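PDB 2VE3: putative cytochrome P450 120 from Synechocystis sp., which binds heme and retinoic acid and, as a member of the cytochrome P450 family, probably acts as a monooxygenase. Local coordinates for residues A[44-49]-A[332-337]; A[65-70]-A[74-79]; A[275-280]-A[411-416]. All coordinates share one frame; numbering follows the deposited sequence.

Contact 1 of 3, residues A[44-49]-A[332-337]; sequences GPIFKT and QGFHFP
I46 meets three side chains of 332-337, and all the side-chain contacts within 4.5 Å between the two segments run through it. Of the 199 Å² buried here, 104 Å² belong to I46 itself. The turn before it begins at G44, the first residue to leave the helix 35-43; at its backbone angles (phi 120°) a CB would be pressed against the preceding carbonyl O, which calls for glycine. P45 then leads into I46, whose CA lies 8.6 Å from F334 CA, a spacing too wide for paired strands, so the link is made by side chains. In I46, CG1 lies anti to the carbonyl carbon (chi1 -56°), which points CD1 to Q332 and the F334 edge, while CG2, anti to the backbone N, reaches F336 and also borders F334. CD1 sits 3.6 Å from Q332 NE2, an apolar touch on the amide, and approaches the edge of the F334 ring near its plane, 4.0 Å from CD2. CG2 comes within 4.0 Å of F336 CZ, where the two side chains cross at about a right angle. I46 precedes strand 47-51, an outermost strand of the five-stranded mixed sheet of the P450, while F334 and F336 lie on one strand of the small antiparallel pair 329-331/334-336. I57 of strand 54-59 touches both I46 and F336. Next, F47 points away and its ring meets F58.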
ATOM      1  N   GLY A  44     -20.880   6.253 -16.526  1.00 27.35           N
ATOM      2  CA  GLY A  44     -20.246   7.575 -16.594  1.00 27.09           C
ATOM      3  C   GLY A  44     -19.200   7.760 -15.508  1.00 27.00           C
ATOM      4  O   GLY A  44     -19.000   6.856 -14.686  1.00 27.05           O
ATOM      5  N   PRO A  45     -18.523   8.927 -15.499  1.00 26.54           N
ATOM      6  CA  PRO A  45     -17.415   9.205 -14.570  1.00 26.38           C
ATOM      7  C   PRO A  45     -17.772   9.154 -13.074  1.00 26.02           C
ATOM      8  O   PRO A  45     -16.900   8.882 -12.258  1.00 26.16           O
ATOM      9  CB  PRO A  45     -16.945  10.613 -14.982  1.00 26.13           C
ATOM     10  CG  PRO A  45     -18.085  11.204 -15.699  1.00 25.75           C
ATOM     11  CD  PRO A  45     -18.763  10.069 -16.402  1.00 26.66           C
ATOM     12  N   ILE A  46     -19.031   9.420 -12.733  1.00 25.99           N
ATOM     13  CA  ILE A  46     -19.519   9.332 -11.353  1.00 25.18           C
ATOM     14  C   ILE A  46     -20.642   8.288 -11.284  1.00 25.32           C
ATOM     15  O   ILE A  46     -21.695   8.431 -11.938  1.00 25.51           O
ATOM     16  CB  ILE A  46     -19.984  10.700 -10.825  1.00 25.40           C
ATOM     17  CG1 ILE A  46     -18.845  11.730 -10.943  1.00 24.27           C
ATOM     18  CG2 ILE A  46     -20.444  10.603  -9.364  1.00 24.36           C
ATOM     19  CD1 ILE A  46     -19.283  13.158 -10.784  1.00 25.58           C
ATOM     20  N   PHE A  47     -20.407   7.220 -10.528  1.00 24.21           N
ATOM     21  CA  PHE A  47     -21.400   6.156 -10.439  1.00 23.93           C
ATOM     22  C   PHE A  47     -21.693   5.700  -9.008  1.00 23.87           C
ATOM     23  O   PHE A  47     -20.879   5.918  -8.108  1.00 23.91           O
ATOM     24  CB  PHE A  47     -21.078   4.981 -11.398  1.00 23.48           C
ATOM     25  CG  PHE A  47     -19.930   4.084 -10.953  1.00 23.59           C
ATOM     26  CD1 PHE A  47     -20.138   3.068 -10.007  1.00 21.17           C
ATOM     27  CD2 PHE A  47     -18.652   4.229 -11.510  1.00 23.79           C
ATOM     28  CE1 PHE A  47     -19.094   2.233  -9.606  1.00 21.66           C
ATOM     29  CE2 PHE A  47     -17.592   3.396 -11.116  1.00 21.97           C
ATOM     30  CZ  PHE A  47     -17.813   2.394 -10.167  1.00 23.07           C
ATOM     31  N   LYS A  48     -22.869   5.102  -8.807  1.00 23.68           N
ATOM     32  CA  LYS A  48     -23.238   4.522  -7.521  1.00 23.69           C
ATOM     33  C   LYS A  48     -23.372   2.989  -7.566  1.00 23.47           C
ATOM     34  O   LYS A  48     -23.674   2.376  -8.605  1.00 23.22           O
ATOM     35  CB  LYS A  48     -24.511   5.169  -6.956  1.00 23.51           C
ATOM     36  CG  LYS A  48     -25.798   4.697  -7.620  1.00 24.24           C
ATOM     37  CD  LYS A  48     -27.007   5.425  -7.070  1.00 24.77           C
ATOM     38  CE  LYS A  48     -28.218   5.180  -7.949  1.00 26.39           C
ATOM     39  NZ  LYS A  48     -28.663   3.781  -7.786  1.00 29.13           N
ATOM     40  N   THR A  49     -23.130   2.376  -6.416  1.00 23.09           N
ATOM     41  CA  THR A  49     -23.279   0.948  -6.262  1.00 22.77           C
ATOM     42  C   THR A  49     -23.650   0.686  -4.808  1.00 22.63           C
ATOM     43  O   THR A  49     -23.886   1.621  -4.043  1.00 22.26           O
ATOM     44  CB  THR A  49     -21.979   0.206  -6.680  1.00 22.65           C
ATOM     45  OG1 THR A  49     -22.144  -1.207  -6.520  1.00 23.79           O
ATOM     46  CG2 THR A  49     -20.790   0.676  -5.870  1.00 22.70           C
ATOM     47  N   GLN A 332     -20.292  18.054  -9.162  1.00 30.49           N
ATOM     48  CA  GLN A 332     -20.579  18.030 -10.595  1.00 30.11           C
ATOM     49  C   GLN A 332     -22.026  17.651 -10.910  1.00 29.43           C
ATOM     50  O   GLN A 332     -22.288  16.750 -11.712  1.00 29.78           O
ATOM     51  CB  GLN A 332     -19.559  17.160 -11.346  1.00 30.18           C
ATOM     52  CG  GLN A 332     -18.322  17.957 -11.762  1.00 31.27           C
ATOM     53  CD  GLN A 332     -17.100  17.110 -12.073  1.00 33.01           C
ATOM     54  OE1 GLN A 332     -15.979  17.631 -12.143  1.00 33.29           O
ATOM     55  NE2 GLN A 332     -17.300  15.808 -12.262  1.00 33.65           N
ATOM     56  N   GLY A 333     -22.958  18.340 -10.253  1.00 28.63           N
ATOM     57  CA  GLY A 333     -24.377  18.188 -10.527  1.00 28.43           C
ATOM     58  C   GLY A 333     -25.121  17.053  -9.845  1.00 28.54           C
ATOM     59  O   GLY A 333     -26.318  16.869 -10.091  1.00 28.54           O
ATOM     60  N   PHE A 334     -24.437  16.282  -9.003  1.00 28.46           N
ATOM     61  CA  PHE A 334     -25.096  15.179  -8.279  1.00 28.34           C
ATOM     62  C   PHE A 334     -25.244  15.429  -6.778  1.00 28.24           C
ATOM     63  O   PHE A 334     -24.386  16.039  -6.154  1.00 28.18           O
ATOM     64  CB  PHE A 334     -24.352  13.860  -8.497  1.00 28.28           C
ATOM     65  CG  PHE A 334     -24.428  13.343  -9.901  1.00 27.90           C
ATOM     66  CD1 PHE A 334     -25.625  12.854 -10.414  1.00 27.86           C
ATOM     67  CD2 PHE A 334     -23.296  13.334 -10.709  1.00 27.67           C
ATOM     68  CE1 PHE A 334     -25.692  12.361 -11.712  1.00 28.65           C
ATOM     69  CE2 PHE A 334     -23.349  12.851 -12.003  1.00 28.29           C
ATOM     70  CZ  PHE A 334     -24.547  12.359 -12.510  1.00 28.41           C
ATOM     71  N   HIS A 335     -26.352  14.955  -6.216  1.00 28.58           N
ATOM     72  CA  HIS A 335     -26.540  14.919  -4.771  1.00 28.27           C
ATOM     73  C   HIS A 335     -25.700  13.765  -4.208  1.00 28.10           C
ATOM     74  O   HIS A 335     -25.848  12.626  -4.639  1.00 28.16           O
ATOM     75  CB  HIS A 335     -28.031  14.732  -4.459  1.00 28.35           C
ATOM     76  CG  HIS A 335     -28.355  14.670  -3.000  1.00 28.14           C
ATOM     77  ND1 HIS A 335     -29.362  13.873  -2.502  1.00 28.70           N
ATOM     78  CD2 HIS A 335     -27.815  15.305  -1.932  1.00 28.25           C
ATOM     79  CE1 HIS A 335     -29.428  14.015  -1.189  1.00 28.16           C
ATOM     80  NE2 HIS A 335     -28.496  14.872  -0.817  1.00 26.73           N
ATOM     81  N   PHE A 336     -24.768  14.092  -3.310  1.00 27.81           N
ATOM     82  CA  PHE A 336     -24.004  13.103  -2.543  1.00 27.41           C
ATOM     83  C   PHE A 336     -24.654  13.049  -1.154  1.00 26.83           C
ATOM     84  O   PHE A 336     -24.357  13.885  -0.294  1.00 26.81           O
ATOM     85  CB  PHE A 336     -22.515  13.503  -2.437  1.00 27.24           C
ATOM     86  CG  PHE A 336     -21.683  13.174  -3.665  1.00 27.48           C
ATOM     87  CD1 PHE A 336     -20.528  12.408  -3.551  1.00 27.22           C
ATOM     88  CD2 PHE A 336     -22.041  13.649  -4.932  1.00 28.64           C
ATOM     89  CE1 PHE A 336     -19.741  12.115  -4.677  1.00 28.02           C
ATOM     90  CE2 PHE A 336     -21.272  13.353  -6.057  1.00 28.75           C
ATOM     91  CZ  PHE A 336     -20.114  12.595  -5.927  1.00 28.45           C
ATOM     92  N   PRO A 337     -25.575  12.093  -0.942  1.00 26.69           N
ATOM     93  CA  PRO A 337     -26.408  12.074   0.273  1.00 26.78           C
ATOM     94  C   PRO A 337     -25.673  11.724   1.569  1.00 27.32           C
ATOM     95  O   PRO A 337     -24.832  10.822   1.602  1.00 27.20           O
ATOM     96  CB  PRO A 337     -27.471  11.020  -0.047  1.00 26.93           C
ATOM     97  CG  PRO A 337     -27.359  10.781  -1.567  1.00 26.23           C
ATOM     98  CD  PRO A 337     -25.924  10.995  -1.859  1.00 26.13           C
TER

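Contact 2 of 3, residues A[65-70]-A[74-79]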
ATOM      1  N   ASN A  65     -10.745  14.205  -6.514  1.00 23.07           N
ATOM      2  CA  ASN A  65      -9.761  14.043  -5.439  1.00 23.84           C
ATOM      3  C   ASN A  65      -9.594  15.322  -4.632  1.00 24.59           C
ATOM      4  O   ASN A  65      -9.401  15.280  -3.421  1.00 24.18           O
ATOM      5  CB  ASN A  65      -8.397  13.586  -5.978  1.00 23.96           C
ATOM      6  CG  ASN A  65      -8.426  12.180  -6.531  1.00 23.42           C
ATOM      7  OD1 ASN A  65      -9.354  11.419  -6.270  1.00 24.64           O
ATOM      8  ND2 ASN A  65      -7.428  11.840  -7.329  1.00 24.51           N
ATOM      9  N   ARG A  66      -9.658  16.456  -5.323  1.00 25.33           N
ATOM     10  CA  ARG A  66      -9.635  17.770  -4.688  1.00 26.40           C
ATOM     11  C   ARG A  66     -10.833  17.922  -3.743  1.00 25.59           C
ATOM     12  O   ARG A  66     -10.676  18.208  -2.572  1.00 25.66           O
ATOM     13  CB  ARG A  66      -9.617  18.863  -5.779  1.00 26.21           C
ATOM     14  CG  ARG A  66      -9.441  20.287  -5.271  1.00 28.48           C
ATOM     15  CD  ARG A  66      -9.570  21.313  -6.398  1.00 29.32           C
ATOM     16  NE  ARG A  66      -8.404  21.337  -7.298  1.00 35.06           N
ATOM     17  CZ  ARG A  66      -8.331  22.056  -8.423  1.00 37.07           C
ATOM     18  NH1 ARG A  66      -9.353  22.826  -8.808  1.00 38.28           N
ATOM     19  NH2 ARG A  66      -7.231  22.013  -9.166  1.00 37.57           N
ATOM     20  N   PHE A  67     -12.029  17.707  -4.279  1.00 26.12           N
ATOM     21  CA  PHE A  67     -13.287  17.677  -3.529  1.00 25.98           C
ATOM     22  C   PHE A  67     -13.215  16.836  -2.233  1.00 26.12           C
ATOM     23  O   PHE A  67     -13.585  17.300  -1.131  1.00 24.77           O
ATOM     24  CB  PHE A  67     -14.388  17.187  -4.501  1.00 26.48           C
ATOM     25  CG  PHE A  67     -15.662  16.722  -3.844  1.00 27.32           C
ATOM     26  CD1 PHE A  67     -16.506  17.619  -3.186  1.00 29.44           C
ATOM     27  CD2 PHE A  67     -16.038  15.388  -3.916  1.00 28.94           C
ATOM     28  CE1 PHE A  67     -17.692  17.182  -2.583  1.00 29.47           C
ATOM     29  CE2 PHE A  67     -17.224  14.942  -3.318  1.00 29.97           C
ATOM     30  CZ  PHE A  67     -18.052  15.846  -2.650  1.00 28.58           C
ATOM     31  N   LEU A  68     -12.718  15.607  -2.372  1.00 26.35           N
ATOM     32  CA  LEU A  68     -12.638  14.664  -1.254  1.00 26.99           C
ATOM     33  C   LEU A  68     -11.580  15.055  -0.221  1.00 26.85           C
ATOM     34  O   LEU A  68     -11.707  14.706   0.938  1.00 26.94           O
ATOM     35  CB  LEU A  68     -12.406  13.241  -1.787  1.00 26.89           C
ATOM     36  CG  LEU A  68     -12.698  12.059  -0.860  1.00 27.68           C
ATOM     37  CD1 LEU A  68     -14.189  11.809  -0.650  1.00 27.68           C
ATOM     38  CD2 LEU A  68     -12.056  10.852  -1.453  1.00 27.99           C
ATOM     39  N   PHE A  69     -10.554  15.794  -0.639  1.00 27.15           N
ATOM     40  CA  PHE A  69      -9.495  16.222   0.275  1.00 27.50           C
ATOM     41  C   PHE A  69      -9.572  17.723   0.613  1.00 28.58           C
ATOM     42  O   PHE A  69      -8.556  18.352   0.924  1.00 27.86           O
ATOM     43  CB  PHE A  69      -8.104  15.844  -0.264  1.00 26.72           C
ATOM     44  CG  PHE A  69      -7.959  14.384  -0.647  1.00 25.29           C
ATOM     45  CD1 PHE A  69      -8.441  13.368   0.181  1.00 23.84           C
ATOM     46  CD2 PHE A  69      -7.300  14.025  -1.830  1.00 24.79           C
ATOM     47  CE1 PHE A  69      -8.297  12.024  -0.177  1.00 22.77           C
ATOM     48  CE2 PHE A  69      -7.156  12.679  -2.194  1.00 23.20           C
ATOM     49  CZ  PHE A  69      -7.653  11.684  -1.358  1.00 23.15           C
ATOM     50  N   THR A  70     -10.793  18.267   0.587  1.00 29.68           N
ATOM     51  CA  THR A  70     -11.045  19.682   0.879  1.00 31.08           C
ATOM     52  C   THR A  70     -12.182  19.824   1.891  1.00 31.66           C
ATOM     53  O   THR A  70     -13.170  19.088   1.821  1.00 31.06           O
ATOM     54  CB  THR A  70     -11.394  20.467  -0.421  1.00 31.36           C
ATOM     55  OG1 THR A  70     -10.246  20.493  -1.282  1.00 32.06           O
ATOM     56  CG2 THR A  70     -11.811  21.911  -0.114  1.00 32.67           C
ATOM     57  N   GLU A  74     -15.237  18.499   8.254  1.00 33.40           N
ATOM     58  CA  GLU A  74     -16.672  18.749   8.386  1.00 32.27           C
ATOM     59  C   GLU A  74     -17.528  17.908   7.433  1.00 31.72           C
ATOM     60  O   GLU A  74     -18.754  17.896   7.556  1.00 31.89           O
ATOM     61  CB  GLU A  74     -16.959  20.233   8.171  1.00 32.63           C
ATOM     62  N   THR A  75     -16.889  17.210   6.494  1.00 30.39           N
ATOM     63  CA  THR A  75     -17.614  16.529   5.418  1.00 29.70           C
ATOM     64  C   THR A  75     -17.353  15.027   5.307  1.00 28.66           C
ATOM     65  O   THR A  75     -18.286  14.253   5.098  1.00 28.53           O
ATOM     66  CB  THR A  75     -17.282  17.177   4.061  1.00 30.03           C
ATOM     67  OG1 THR A  75     -17.343  18.600   4.192  1.00 30.46           O
ATOM     68  CG2 THR A  75     -18.241  16.711   2.965  1.00 30.13           C
ATOM     69  N   PHE A  76     -16.088  14.628   5.424  1.00 27.69           N
ATOM     70  CA  PHE A  76     -15.685  13.245   5.143  1.00 27.12           C
ATOM     71  C   PHE A  76     -15.064  12.538   6.350  1.00 26.52           C
ATOM     72  O   PHE A  76     -14.194  13.072   7.043  1.00 26.11           O
ATOM     73  CB  PHE A  76     -14.754  13.193   3.922  1.00 26.98           C
ATOM     74  CG  PHE A  76     -15.383  13.726   2.662  1.00 26.46           C
ATOM     75  CD1 PHE A  76     -16.449  13.056   2.064  1.00 26.93           C
ATOM     76  CD2 PHE A  76     -14.921  14.898   2.079  1.00 26.46           C
ATOM     77  CE1 PHE A  76     -17.040  13.539   0.911  1.00 26.69           C
ATOM     78  CE2 PHE A  76     -15.512  15.393   0.916  1.00 26.76           C
ATOM     79  CZ  PHE A  76     -16.579  14.707   0.338  1.00 26.80           C
ATOM     80  N   GLN A  77     -15.550  11.331   6.602  1.00 26.15           N
ATOM     81  CA  GLN A  77     -15.064  10.515   7.707  1.00 25.41           C
ATOM     82  C   GLN A  77     -14.534   9.227   7.109  1.00 23.92           C
ATOM     83  O   GLN A  77     -15.295   8.487   6.495  1.00 23.65           O
ATOM     84  CB  GLN A  77     -16.226  10.245   8.676  1.00 25.80           C
ATOM     85  CG  GLN A  77     -15.928   9.299   9.817  1.00 28.36           C
ATOM     86  CD  GLN A  77     -16.884   9.507  10.974  1.00 32.65           C
ATOM     87  OE1 GLN A  77     -17.839   8.738  11.153  1.00 33.79           O
ATOM     88  NE2 GLN A  77     -16.654  10.572  11.754  1.00 32.32           N
ATOM     89  N   ALA A  78     -13.239   8.954   7.285  1.00 22.86           N
ATOM     90  CA  ALA A  78     -12.639   7.742   6.702  1.00 22.10           C
ATOM     91  C   ALA A  78     -13.313   6.453   7.165  1.00 21.18           C
ATOM     92  O   ALA A  78     -13.749   6.324   8.304  1.00 21.22           O
ATOM     93  CB  ALA A  78     -11.139   7.682   6.949  1.00 21.58           C
ATOM     94  N   THR A  79     -13.401   5.496   6.261  1.00 20.76           N
ATOM     95  CA  THR A  79     -13.943   4.198   6.615  1.00 20.01           C
ATOM     96  C   THR A  79     -13.325   3.110   5.740  1.00 19.59           C
ATOM     97  O   THR A  79     -12.551   3.392   4.829  1.00 18.74           O
ATOM     98  CB  THR A  79     -15.495   4.218   6.562  1.00 20.47           C
ATOM     99  OG1 THR A  79     -16.018   3.108   7.293  1.00 19.77           O
ATOM    100  CG2 THR A  79     -15.999   4.215   5.118  1.00 19.36           C
TER
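The aromatic contact is an edge-to-face pair, with the edge of F76 directed at the face of F67. The ring centroids are 5.2 Å apart and the planes stand at 86°, close to a perfect T; the F76 atom that leads is CZ, 3.5 Å from F67 CZ. A chi1 of 164° swings the F67 ring, CG trans to N, out to the F76 edge. A CH-pi contact covers one face of the F76 ring: L68 CD1 lies 3.7 Å from the centroid and only 12° off the normal. T75 CG2 sits over the opposite face, so the ring is held between a methyl from each segment. The segments belong to helix 62-68 and to strand 76-79, an outermost strand of the mixed P450 sheet, and F76 fills the angle between the helix end and the strand after a short turn. Two backbone oxygens also approach the ring. F67 O lies at its edge, near the ring plane, 3.4 Å from F76 CE2, and L68 O is equally near F76 CD2. Just past the helix end, T70 OG1 donates back to R66 O at 2.7 Å, coming from above the carbonyl plane. Around the pair, F331 stacks on F67, L325 touches F76, and V342 and Y344 pack on L68.

Contact 3 of 3, residues A[275-280]-A[411-416]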
ATOM      1  N   ASP A 275      15.627  -0.632 -21.515  1.00 18.67           N
ATOM      2  CA  ASP A 275      16.265   0.628 -21.837  1.00 19.09           C
ATOM      3  C   ASP A 275      16.188   1.531 -20.628  1.00 18.76           C
ATOM      4  O   ASP A 275      17.138   2.232 -20.320  1.00 18.78           O
ATOM      5  CB  ASP A 275      15.585   1.286 -23.051  1.00 18.78           C
ATOM      6  CG  ASP A 275      14.068   1.482 -22.862  1.00 20.25           C
ATOM      7  OD1 ASP A 275      13.391   0.614 -22.248  1.00 20.55           O
ATOM      8  OD2 ASP A 275      13.546   2.507 -23.351  1.00 20.24           O
ATOM      9  N   ILE A 276      15.039   1.515 -19.957  1.00 18.87           N
ATOM     10  CA  ILE A 276      14.846   2.256 -18.713  1.00 18.92           C
ATOM     11  C   ILE A 276      15.737   1.666 -17.618  1.00 19.23           C
ATOM     12  O   ILE A 276      16.370   2.401 -16.856  1.00 19.25           O
ATOM     13  CB  ILE A 276      13.334   2.304 -18.294  1.00 18.78           C
ATOM     14  CG1 ILE A 276      12.512   2.920 -19.427  1.00 18.32           C
ATOM     15  CG2 ILE A 276      13.166   3.102 -17.000  1.00 17.82           C
ATOM     16  CD1 ILE A 276      11.038   3.068 -19.164  1.00 19.75           C
ATOM     17  N   ARG A 277      15.813   0.339 -17.587  1.00 19.22           N
ATOM     18  CA  ARG A 277      16.682  -0.395 -16.674  1.00 19.65           C
ATOM     19  C   ARG A 277      18.151   0.044 -16.794  1.00 20.12           C
ATOM     20  O   ARG A 277      18.834   0.234 -15.778  1.00 19.84           O
ATOM     21  CB  ARG A 277      16.534  -1.897 -16.956  1.00 19.44           C
ATOM     22  CG  ARG A 277      17.245  -2.842 -15.988  1.00 19.69           C
ATOM     23  CD  ARG A 277      16.597  -4.203 -16.095  1.00 21.60           C
ATOM     24  NE  ARG A 277      17.292  -5.138 -16.976  1.00 26.47           N
ATOM     25  CZ  ARG A 277      16.693  -6.063 -17.726  1.00 25.17           C
ATOM     26  NH1 ARG A 277      15.375  -6.156 -17.761  1.00 25.07           N
ATOM     27  NH2 ARG A 277      17.415  -6.870 -18.484  1.00 28.39           N
ATOM     28  N   GLU A 278      18.624   0.204 -18.030  1.00 20.47           N
ATOM     29  CA  GLU A 278      19.998   0.636 -18.289  1.00 21.38           C
ATOM     30  C   GLU A 278      20.281   2.078 -17.859  1.00 21.22           C
ATOM     31  O   GLU A 278      21.367   2.374 -17.390  1.00 20.74           O
ATOM     32  CB  GLU A 278      20.336   0.493 -19.773  1.00 21.68           C
ATOM     33  CG  GLU A 278      20.579  -0.921 -20.234  1.00 25.94           C
ATOM     34  CD  GLU A 278      21.923  -1.476 -19.784  1.00 31.52           C
ATOM     35  OE1 GLU A 278      22.785  -0.694 -19.304  1.00 34.25           O
ATOM     36  OE2 GLU A 278      22.108  -2.707 -19.913  1.00 33.11           O
ATOM     37  N   ARG A 279      19.317   2.974 -18.060  1.00 22.07           N
ATOM     38  CA  ARG A 279      19.466   4.363 -17.645  1.00 23.28           C
ATOM     39  C   ARG A 279      19.585   4.494 -16.130  1.00 23.70           C
ATOM     40  O   ARG A 279      20.302   5.367 -15.639  1.00 24.11           O
ATOM     41  CB  ARG A 279      18.310   5.224 -18.149  1.00 23.44           C
ATOM     42  CG  ARG A 279      18.188   5.329 -19.675  1.00 23.61           C
ATOM     43  CD  ARG A 279      17.234   6.453 -20.073  1.00 23.15           C
ATOM     44  NE  ARG A 279      17.616   7.727 -19.456  1.00 24.18           N
ATOM     45  CZ  ARG A 279      16.820   8.787 -19.323  1.00 24.63           C
ATOM     46  NH1 ARG A 279      15.559   8.744 -19.753  1.00 21.42           N
ATOM     47  NH2 ARG A 279      17.291   9.899 -18.749  1.00 24.89           N
ATOM     48  N   VAL A 280      18.869   3.639 -15.401  1.00 24.17           N
ATOM     49  CA  VAL A 280      18.998   3.540 -13.939  1.00 25.05           C
ATOM     50  C   VAL A 280      20.420   3.098 -13.579  1.00 25.64           C
ATOM     51  O   VAL A 280      21.046   3.649 -12.665  1.00 25.65           O
ATOM     52  CB  VAL A 280      17.949   2.560 -13.314  1.00 24.68           C
ATOM     53  CG1 VAL A 280      18.235   2.307 -11.831  1.00 24.65           C
ATOM     54  CG2 VAL A 280      16.547   3.085 -13.484  1.00 24.32           C
ATOM     55  N   GLN A 411      23.414  -5.549  -9.611  1.00 29.32           N
ATOM     56  CA  GLN A 411      23.889  -6.935  -9.661  1.00 29.20           C
ATOM     57  C   GLN A 411      23.317  -7.790 -10.798  1.00 28.47           C
ATOM     58  O   GLN A 411      23.989  -8.712 -11.270  1.00 28.80           O
ATOM     59  CB  GLN A 411      23.601  -7.632  -8.332  1.00 29.64           C
ATOM     60  CG  GLN A 411      24.297  -7.011  -7.151  1.00 31.52           C
ATOM     61  CD  GLN A 411      23.752  -7.533  -5.855  1.00 35.00           C
ATOM     62  OE1 GLN A 411      23.779  -8.743  -5.593  1.00 36.79           O
ATOM     63  NE2 GLN A 411      23.243  -6.628  -5.026  1.00 34.09           N
ATOM     64  N   PHE A 412      22.081  -7.521 -11.219  1.00 27.27           N
ATOM     65  CA  PHE A 412      21.426  -8.406 -12.189  1.00 26.08           C
ATOM     66  C   PHE A 412      20.698  -7.712 -13.333  1.00 25.10           C
ATOM     67  O   PHE A 412      20.139  -6.624 -13.172  1.00 24.56           O
ATOM     68  CB  PHE A 412      20.401  -9.315 -11.502  1.00 26.52           C
ATOM     69  CG  PHE A 412      20.977 -10.236 -10.458  1.00 27.59           C
ATOM     70  CD1 PHE A 412      21.469 -11.487 -10.810  1.00 27.61           C
ATOM     71  CD2 PHE A 412      20.983  -9.862  -9.105  1.00 27.94           C
ATOM     72  CE1 PHE A 412      21.983 -12.357  -9.826  1.00 28.70           C
ATOM     73  CE2 PHE A 412      21.492 -10.717  -8.122  1.00 28.29           C
ATOM     74  CZ  PHE A 412      21.994 -11.965  -8.480  1.00 27.38           C
ATOM     75  N   ASP A 413      20.711  -8.375 -14.489  1.00 23.55           N
ATOM     76  CA  ASP A 413      19.650  -8.236 -15.465  1.00 22.55           C
ATOM     77  C   ASP A 413      18.679  -9.374 -15.213  1.00 21.94           C
ATOM     78  O   ASP A 413      19.024 -10.358 -14.545  1.00 21.60           O
ATOM     79  CB  ASP A 413      20.182  -8.344 -16.891  1.00 22.62           C
ATOM     80  CG  ASP A 413      20.826  -7.063 -17.365  1.00 23.10           C
ATOM     81  OD1 ASP A 413      20.418  -5.977 -16.895  1.00 23.14           O
ATOM     82  OD2 ASP A 413      21.736  -7.146 -18.214  1.00 23.71           O
ATOM     83  N   TRP A 414      17.470  -9.245 -15.742  1.00 21.04           N
ATOM     84  CA  TRP A 414      16.505 -10.332 -15.658  1.00 20.57           C
ATOM     85  C   TRP A 414      15.566 -10.412 -16.849  1.00 20.77           C
ATOM     86  O   TRP A 414      15.318  -9.419 -17.565  1.00 20.61           O
ATOM     87  CB  TRP A 414      15.748 -10.307 -14.319  1.00 19.33           C
ATOM     88  CG  TRP A 414      14.841  -9.121 -14.096  1.00 18.29           C
ATOM     89  CD1 TRP A 414      13.478  -9.103 -14.220  1.00 14.59           C
ATOM     90  CD2 TRP A 414      15.222  -7.797 -13.687  1.00 16.23           C
ATOM     91  NE1 TRP A 414      12.991  -7.866 -13.915  1.00 13.35           N
ATOM     92  CE2 TRP A 414      14.039  -7.036 -13.599  1.00 16.12           C
ATOM     93  CE3 TRP A 414      16.448  -7.181 -13.388  1.00 18.11           C
ATOM     94  CZ2 TRP A 414      14.039  -5.685 -13.219  1.00 16.79           C
ATOM     95  CZ3 TRP A 414      16.451  -5.840 -13.012  1.00 16.42           C
ATOM     96  CH2 TRP A 414      15.253  -5.108 -12.932  1.00 17.48           C
ATOM     97  N   THR A 415      15.059 -11.619 -17.055  1.00 21.08           N
ATOM     98  CA  THR A 415      14.171 -11.922 -18.148  1.00 21.57           C
ATOM     99  C   THR A 415      12.879 -12.487 -17.606  1.00 21.77           C
ATOM    100  O   THR A 415      12.886 -13.427 -16.807  1.00 21.17           O
ATOM    101  CB  THR A 415      14.807 -12.966 -19.105  1.00 21.79           C
ATOM    102  OG1 THR A 415      16.158 -12.593 -19.386  1.00 23.88           O
ATOM    103  CG2 THR A 415      14.046 -13.067 -20.409  1.00 21.31           C
ATOM    104  N   LEU A 416      11.777 -11.908 -18.068  1.00 22.60           N
ATOM    105  CA  LEU A 416      10.442 -12.424 -17.814  1.00 23.83           C
ATOM    106  C   LEU A 416      10.148 -13.567 -18.782  1.00 24.64           C
ATOM    107  O   LEU A 416       9.962 -13.342 -19.973  1.00 24.96           O
ATOM    108  CB  LEU A 416       9.394 -11.314 -17.984  1.00 23.86           C
ATOM    109  CG  LEU A 416       9.543  -9.980 -17.220  1.00 24.12           C
ATOM    110  CD1 LEU A 416       8.378  -9.078 -17.540  1.00 24.31           C
ATOM    111  CD2 LEU A 416       9.614 -10.174 -15.723  1.00 23.92           C
TER
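R277 sends its CG anti to the backbone N (chi1 -173°) and then bends at chi3 (97°), which turns the guanidinium across strand 412-416. W414 has CG between its backbone N and carbonyl carbon, bringing the indole face against the arginine. The guanidinium lies flat on W414 with the planes 26° apart, and R277 CZ stands 4.7 Å from the centroid of the six-membered ring, a cation-pi contact over the face. The aliphatic part shares that face, since R277 CD is 3.8 Å from the same centroid in a CH-pi contact. At the polar end, R277 NE donates to D413 OD1 at 3.2 Å as part of a salt bridge. OD1 lies nearly in the guanidinium plane, but the N-H reaches it from above the carboxylate's own plane. D413 OD1 also forms a salt bridge with R281 NH1, so one oxygen serves two arginines, probably stabilising the carboxylate as an anion. R277 NH1 hydrogen-bonds to L270 O, which together with the stack and the NE bond fixes the rotation of the group. A leucine here would probably leave D413 to R281 alone of these two arginines, L270 O without this donor, and the indole face without its cation. W414 NE1 hydrogen-bonds to C267 O, and its ring meets W143 edge-to-face. Helix 274-285 is thus joined to an outermost strand of an antiparallel sheet, with the end of helix 241-272 contributing L270 and C267, and strand 437-442 pairing with D413 by backbone hydrogen bonding at H441.

Contacts 1 and 2 form one neighbourhood: their centres are 15 Å apart, and F336 CE1 touches F67 CE2 at 4.0 Å. They also reach the same mixed sheet, at its two outermost strands, 47-51 and 76-79. Contact 3 stands apart, its centre 44 Å from that of contact 1 and 40 Å from that of contact 2, and it lies across the chain's centre from contact 2. Along the chain, both segments of contact 2 fall between those of contact 1, whereas contacts 1 and 3 interleave. Contact 2 lies outside the pockets, though the L68 side chain is about 7 Å from the heme and about 12 Å from retinoic acid.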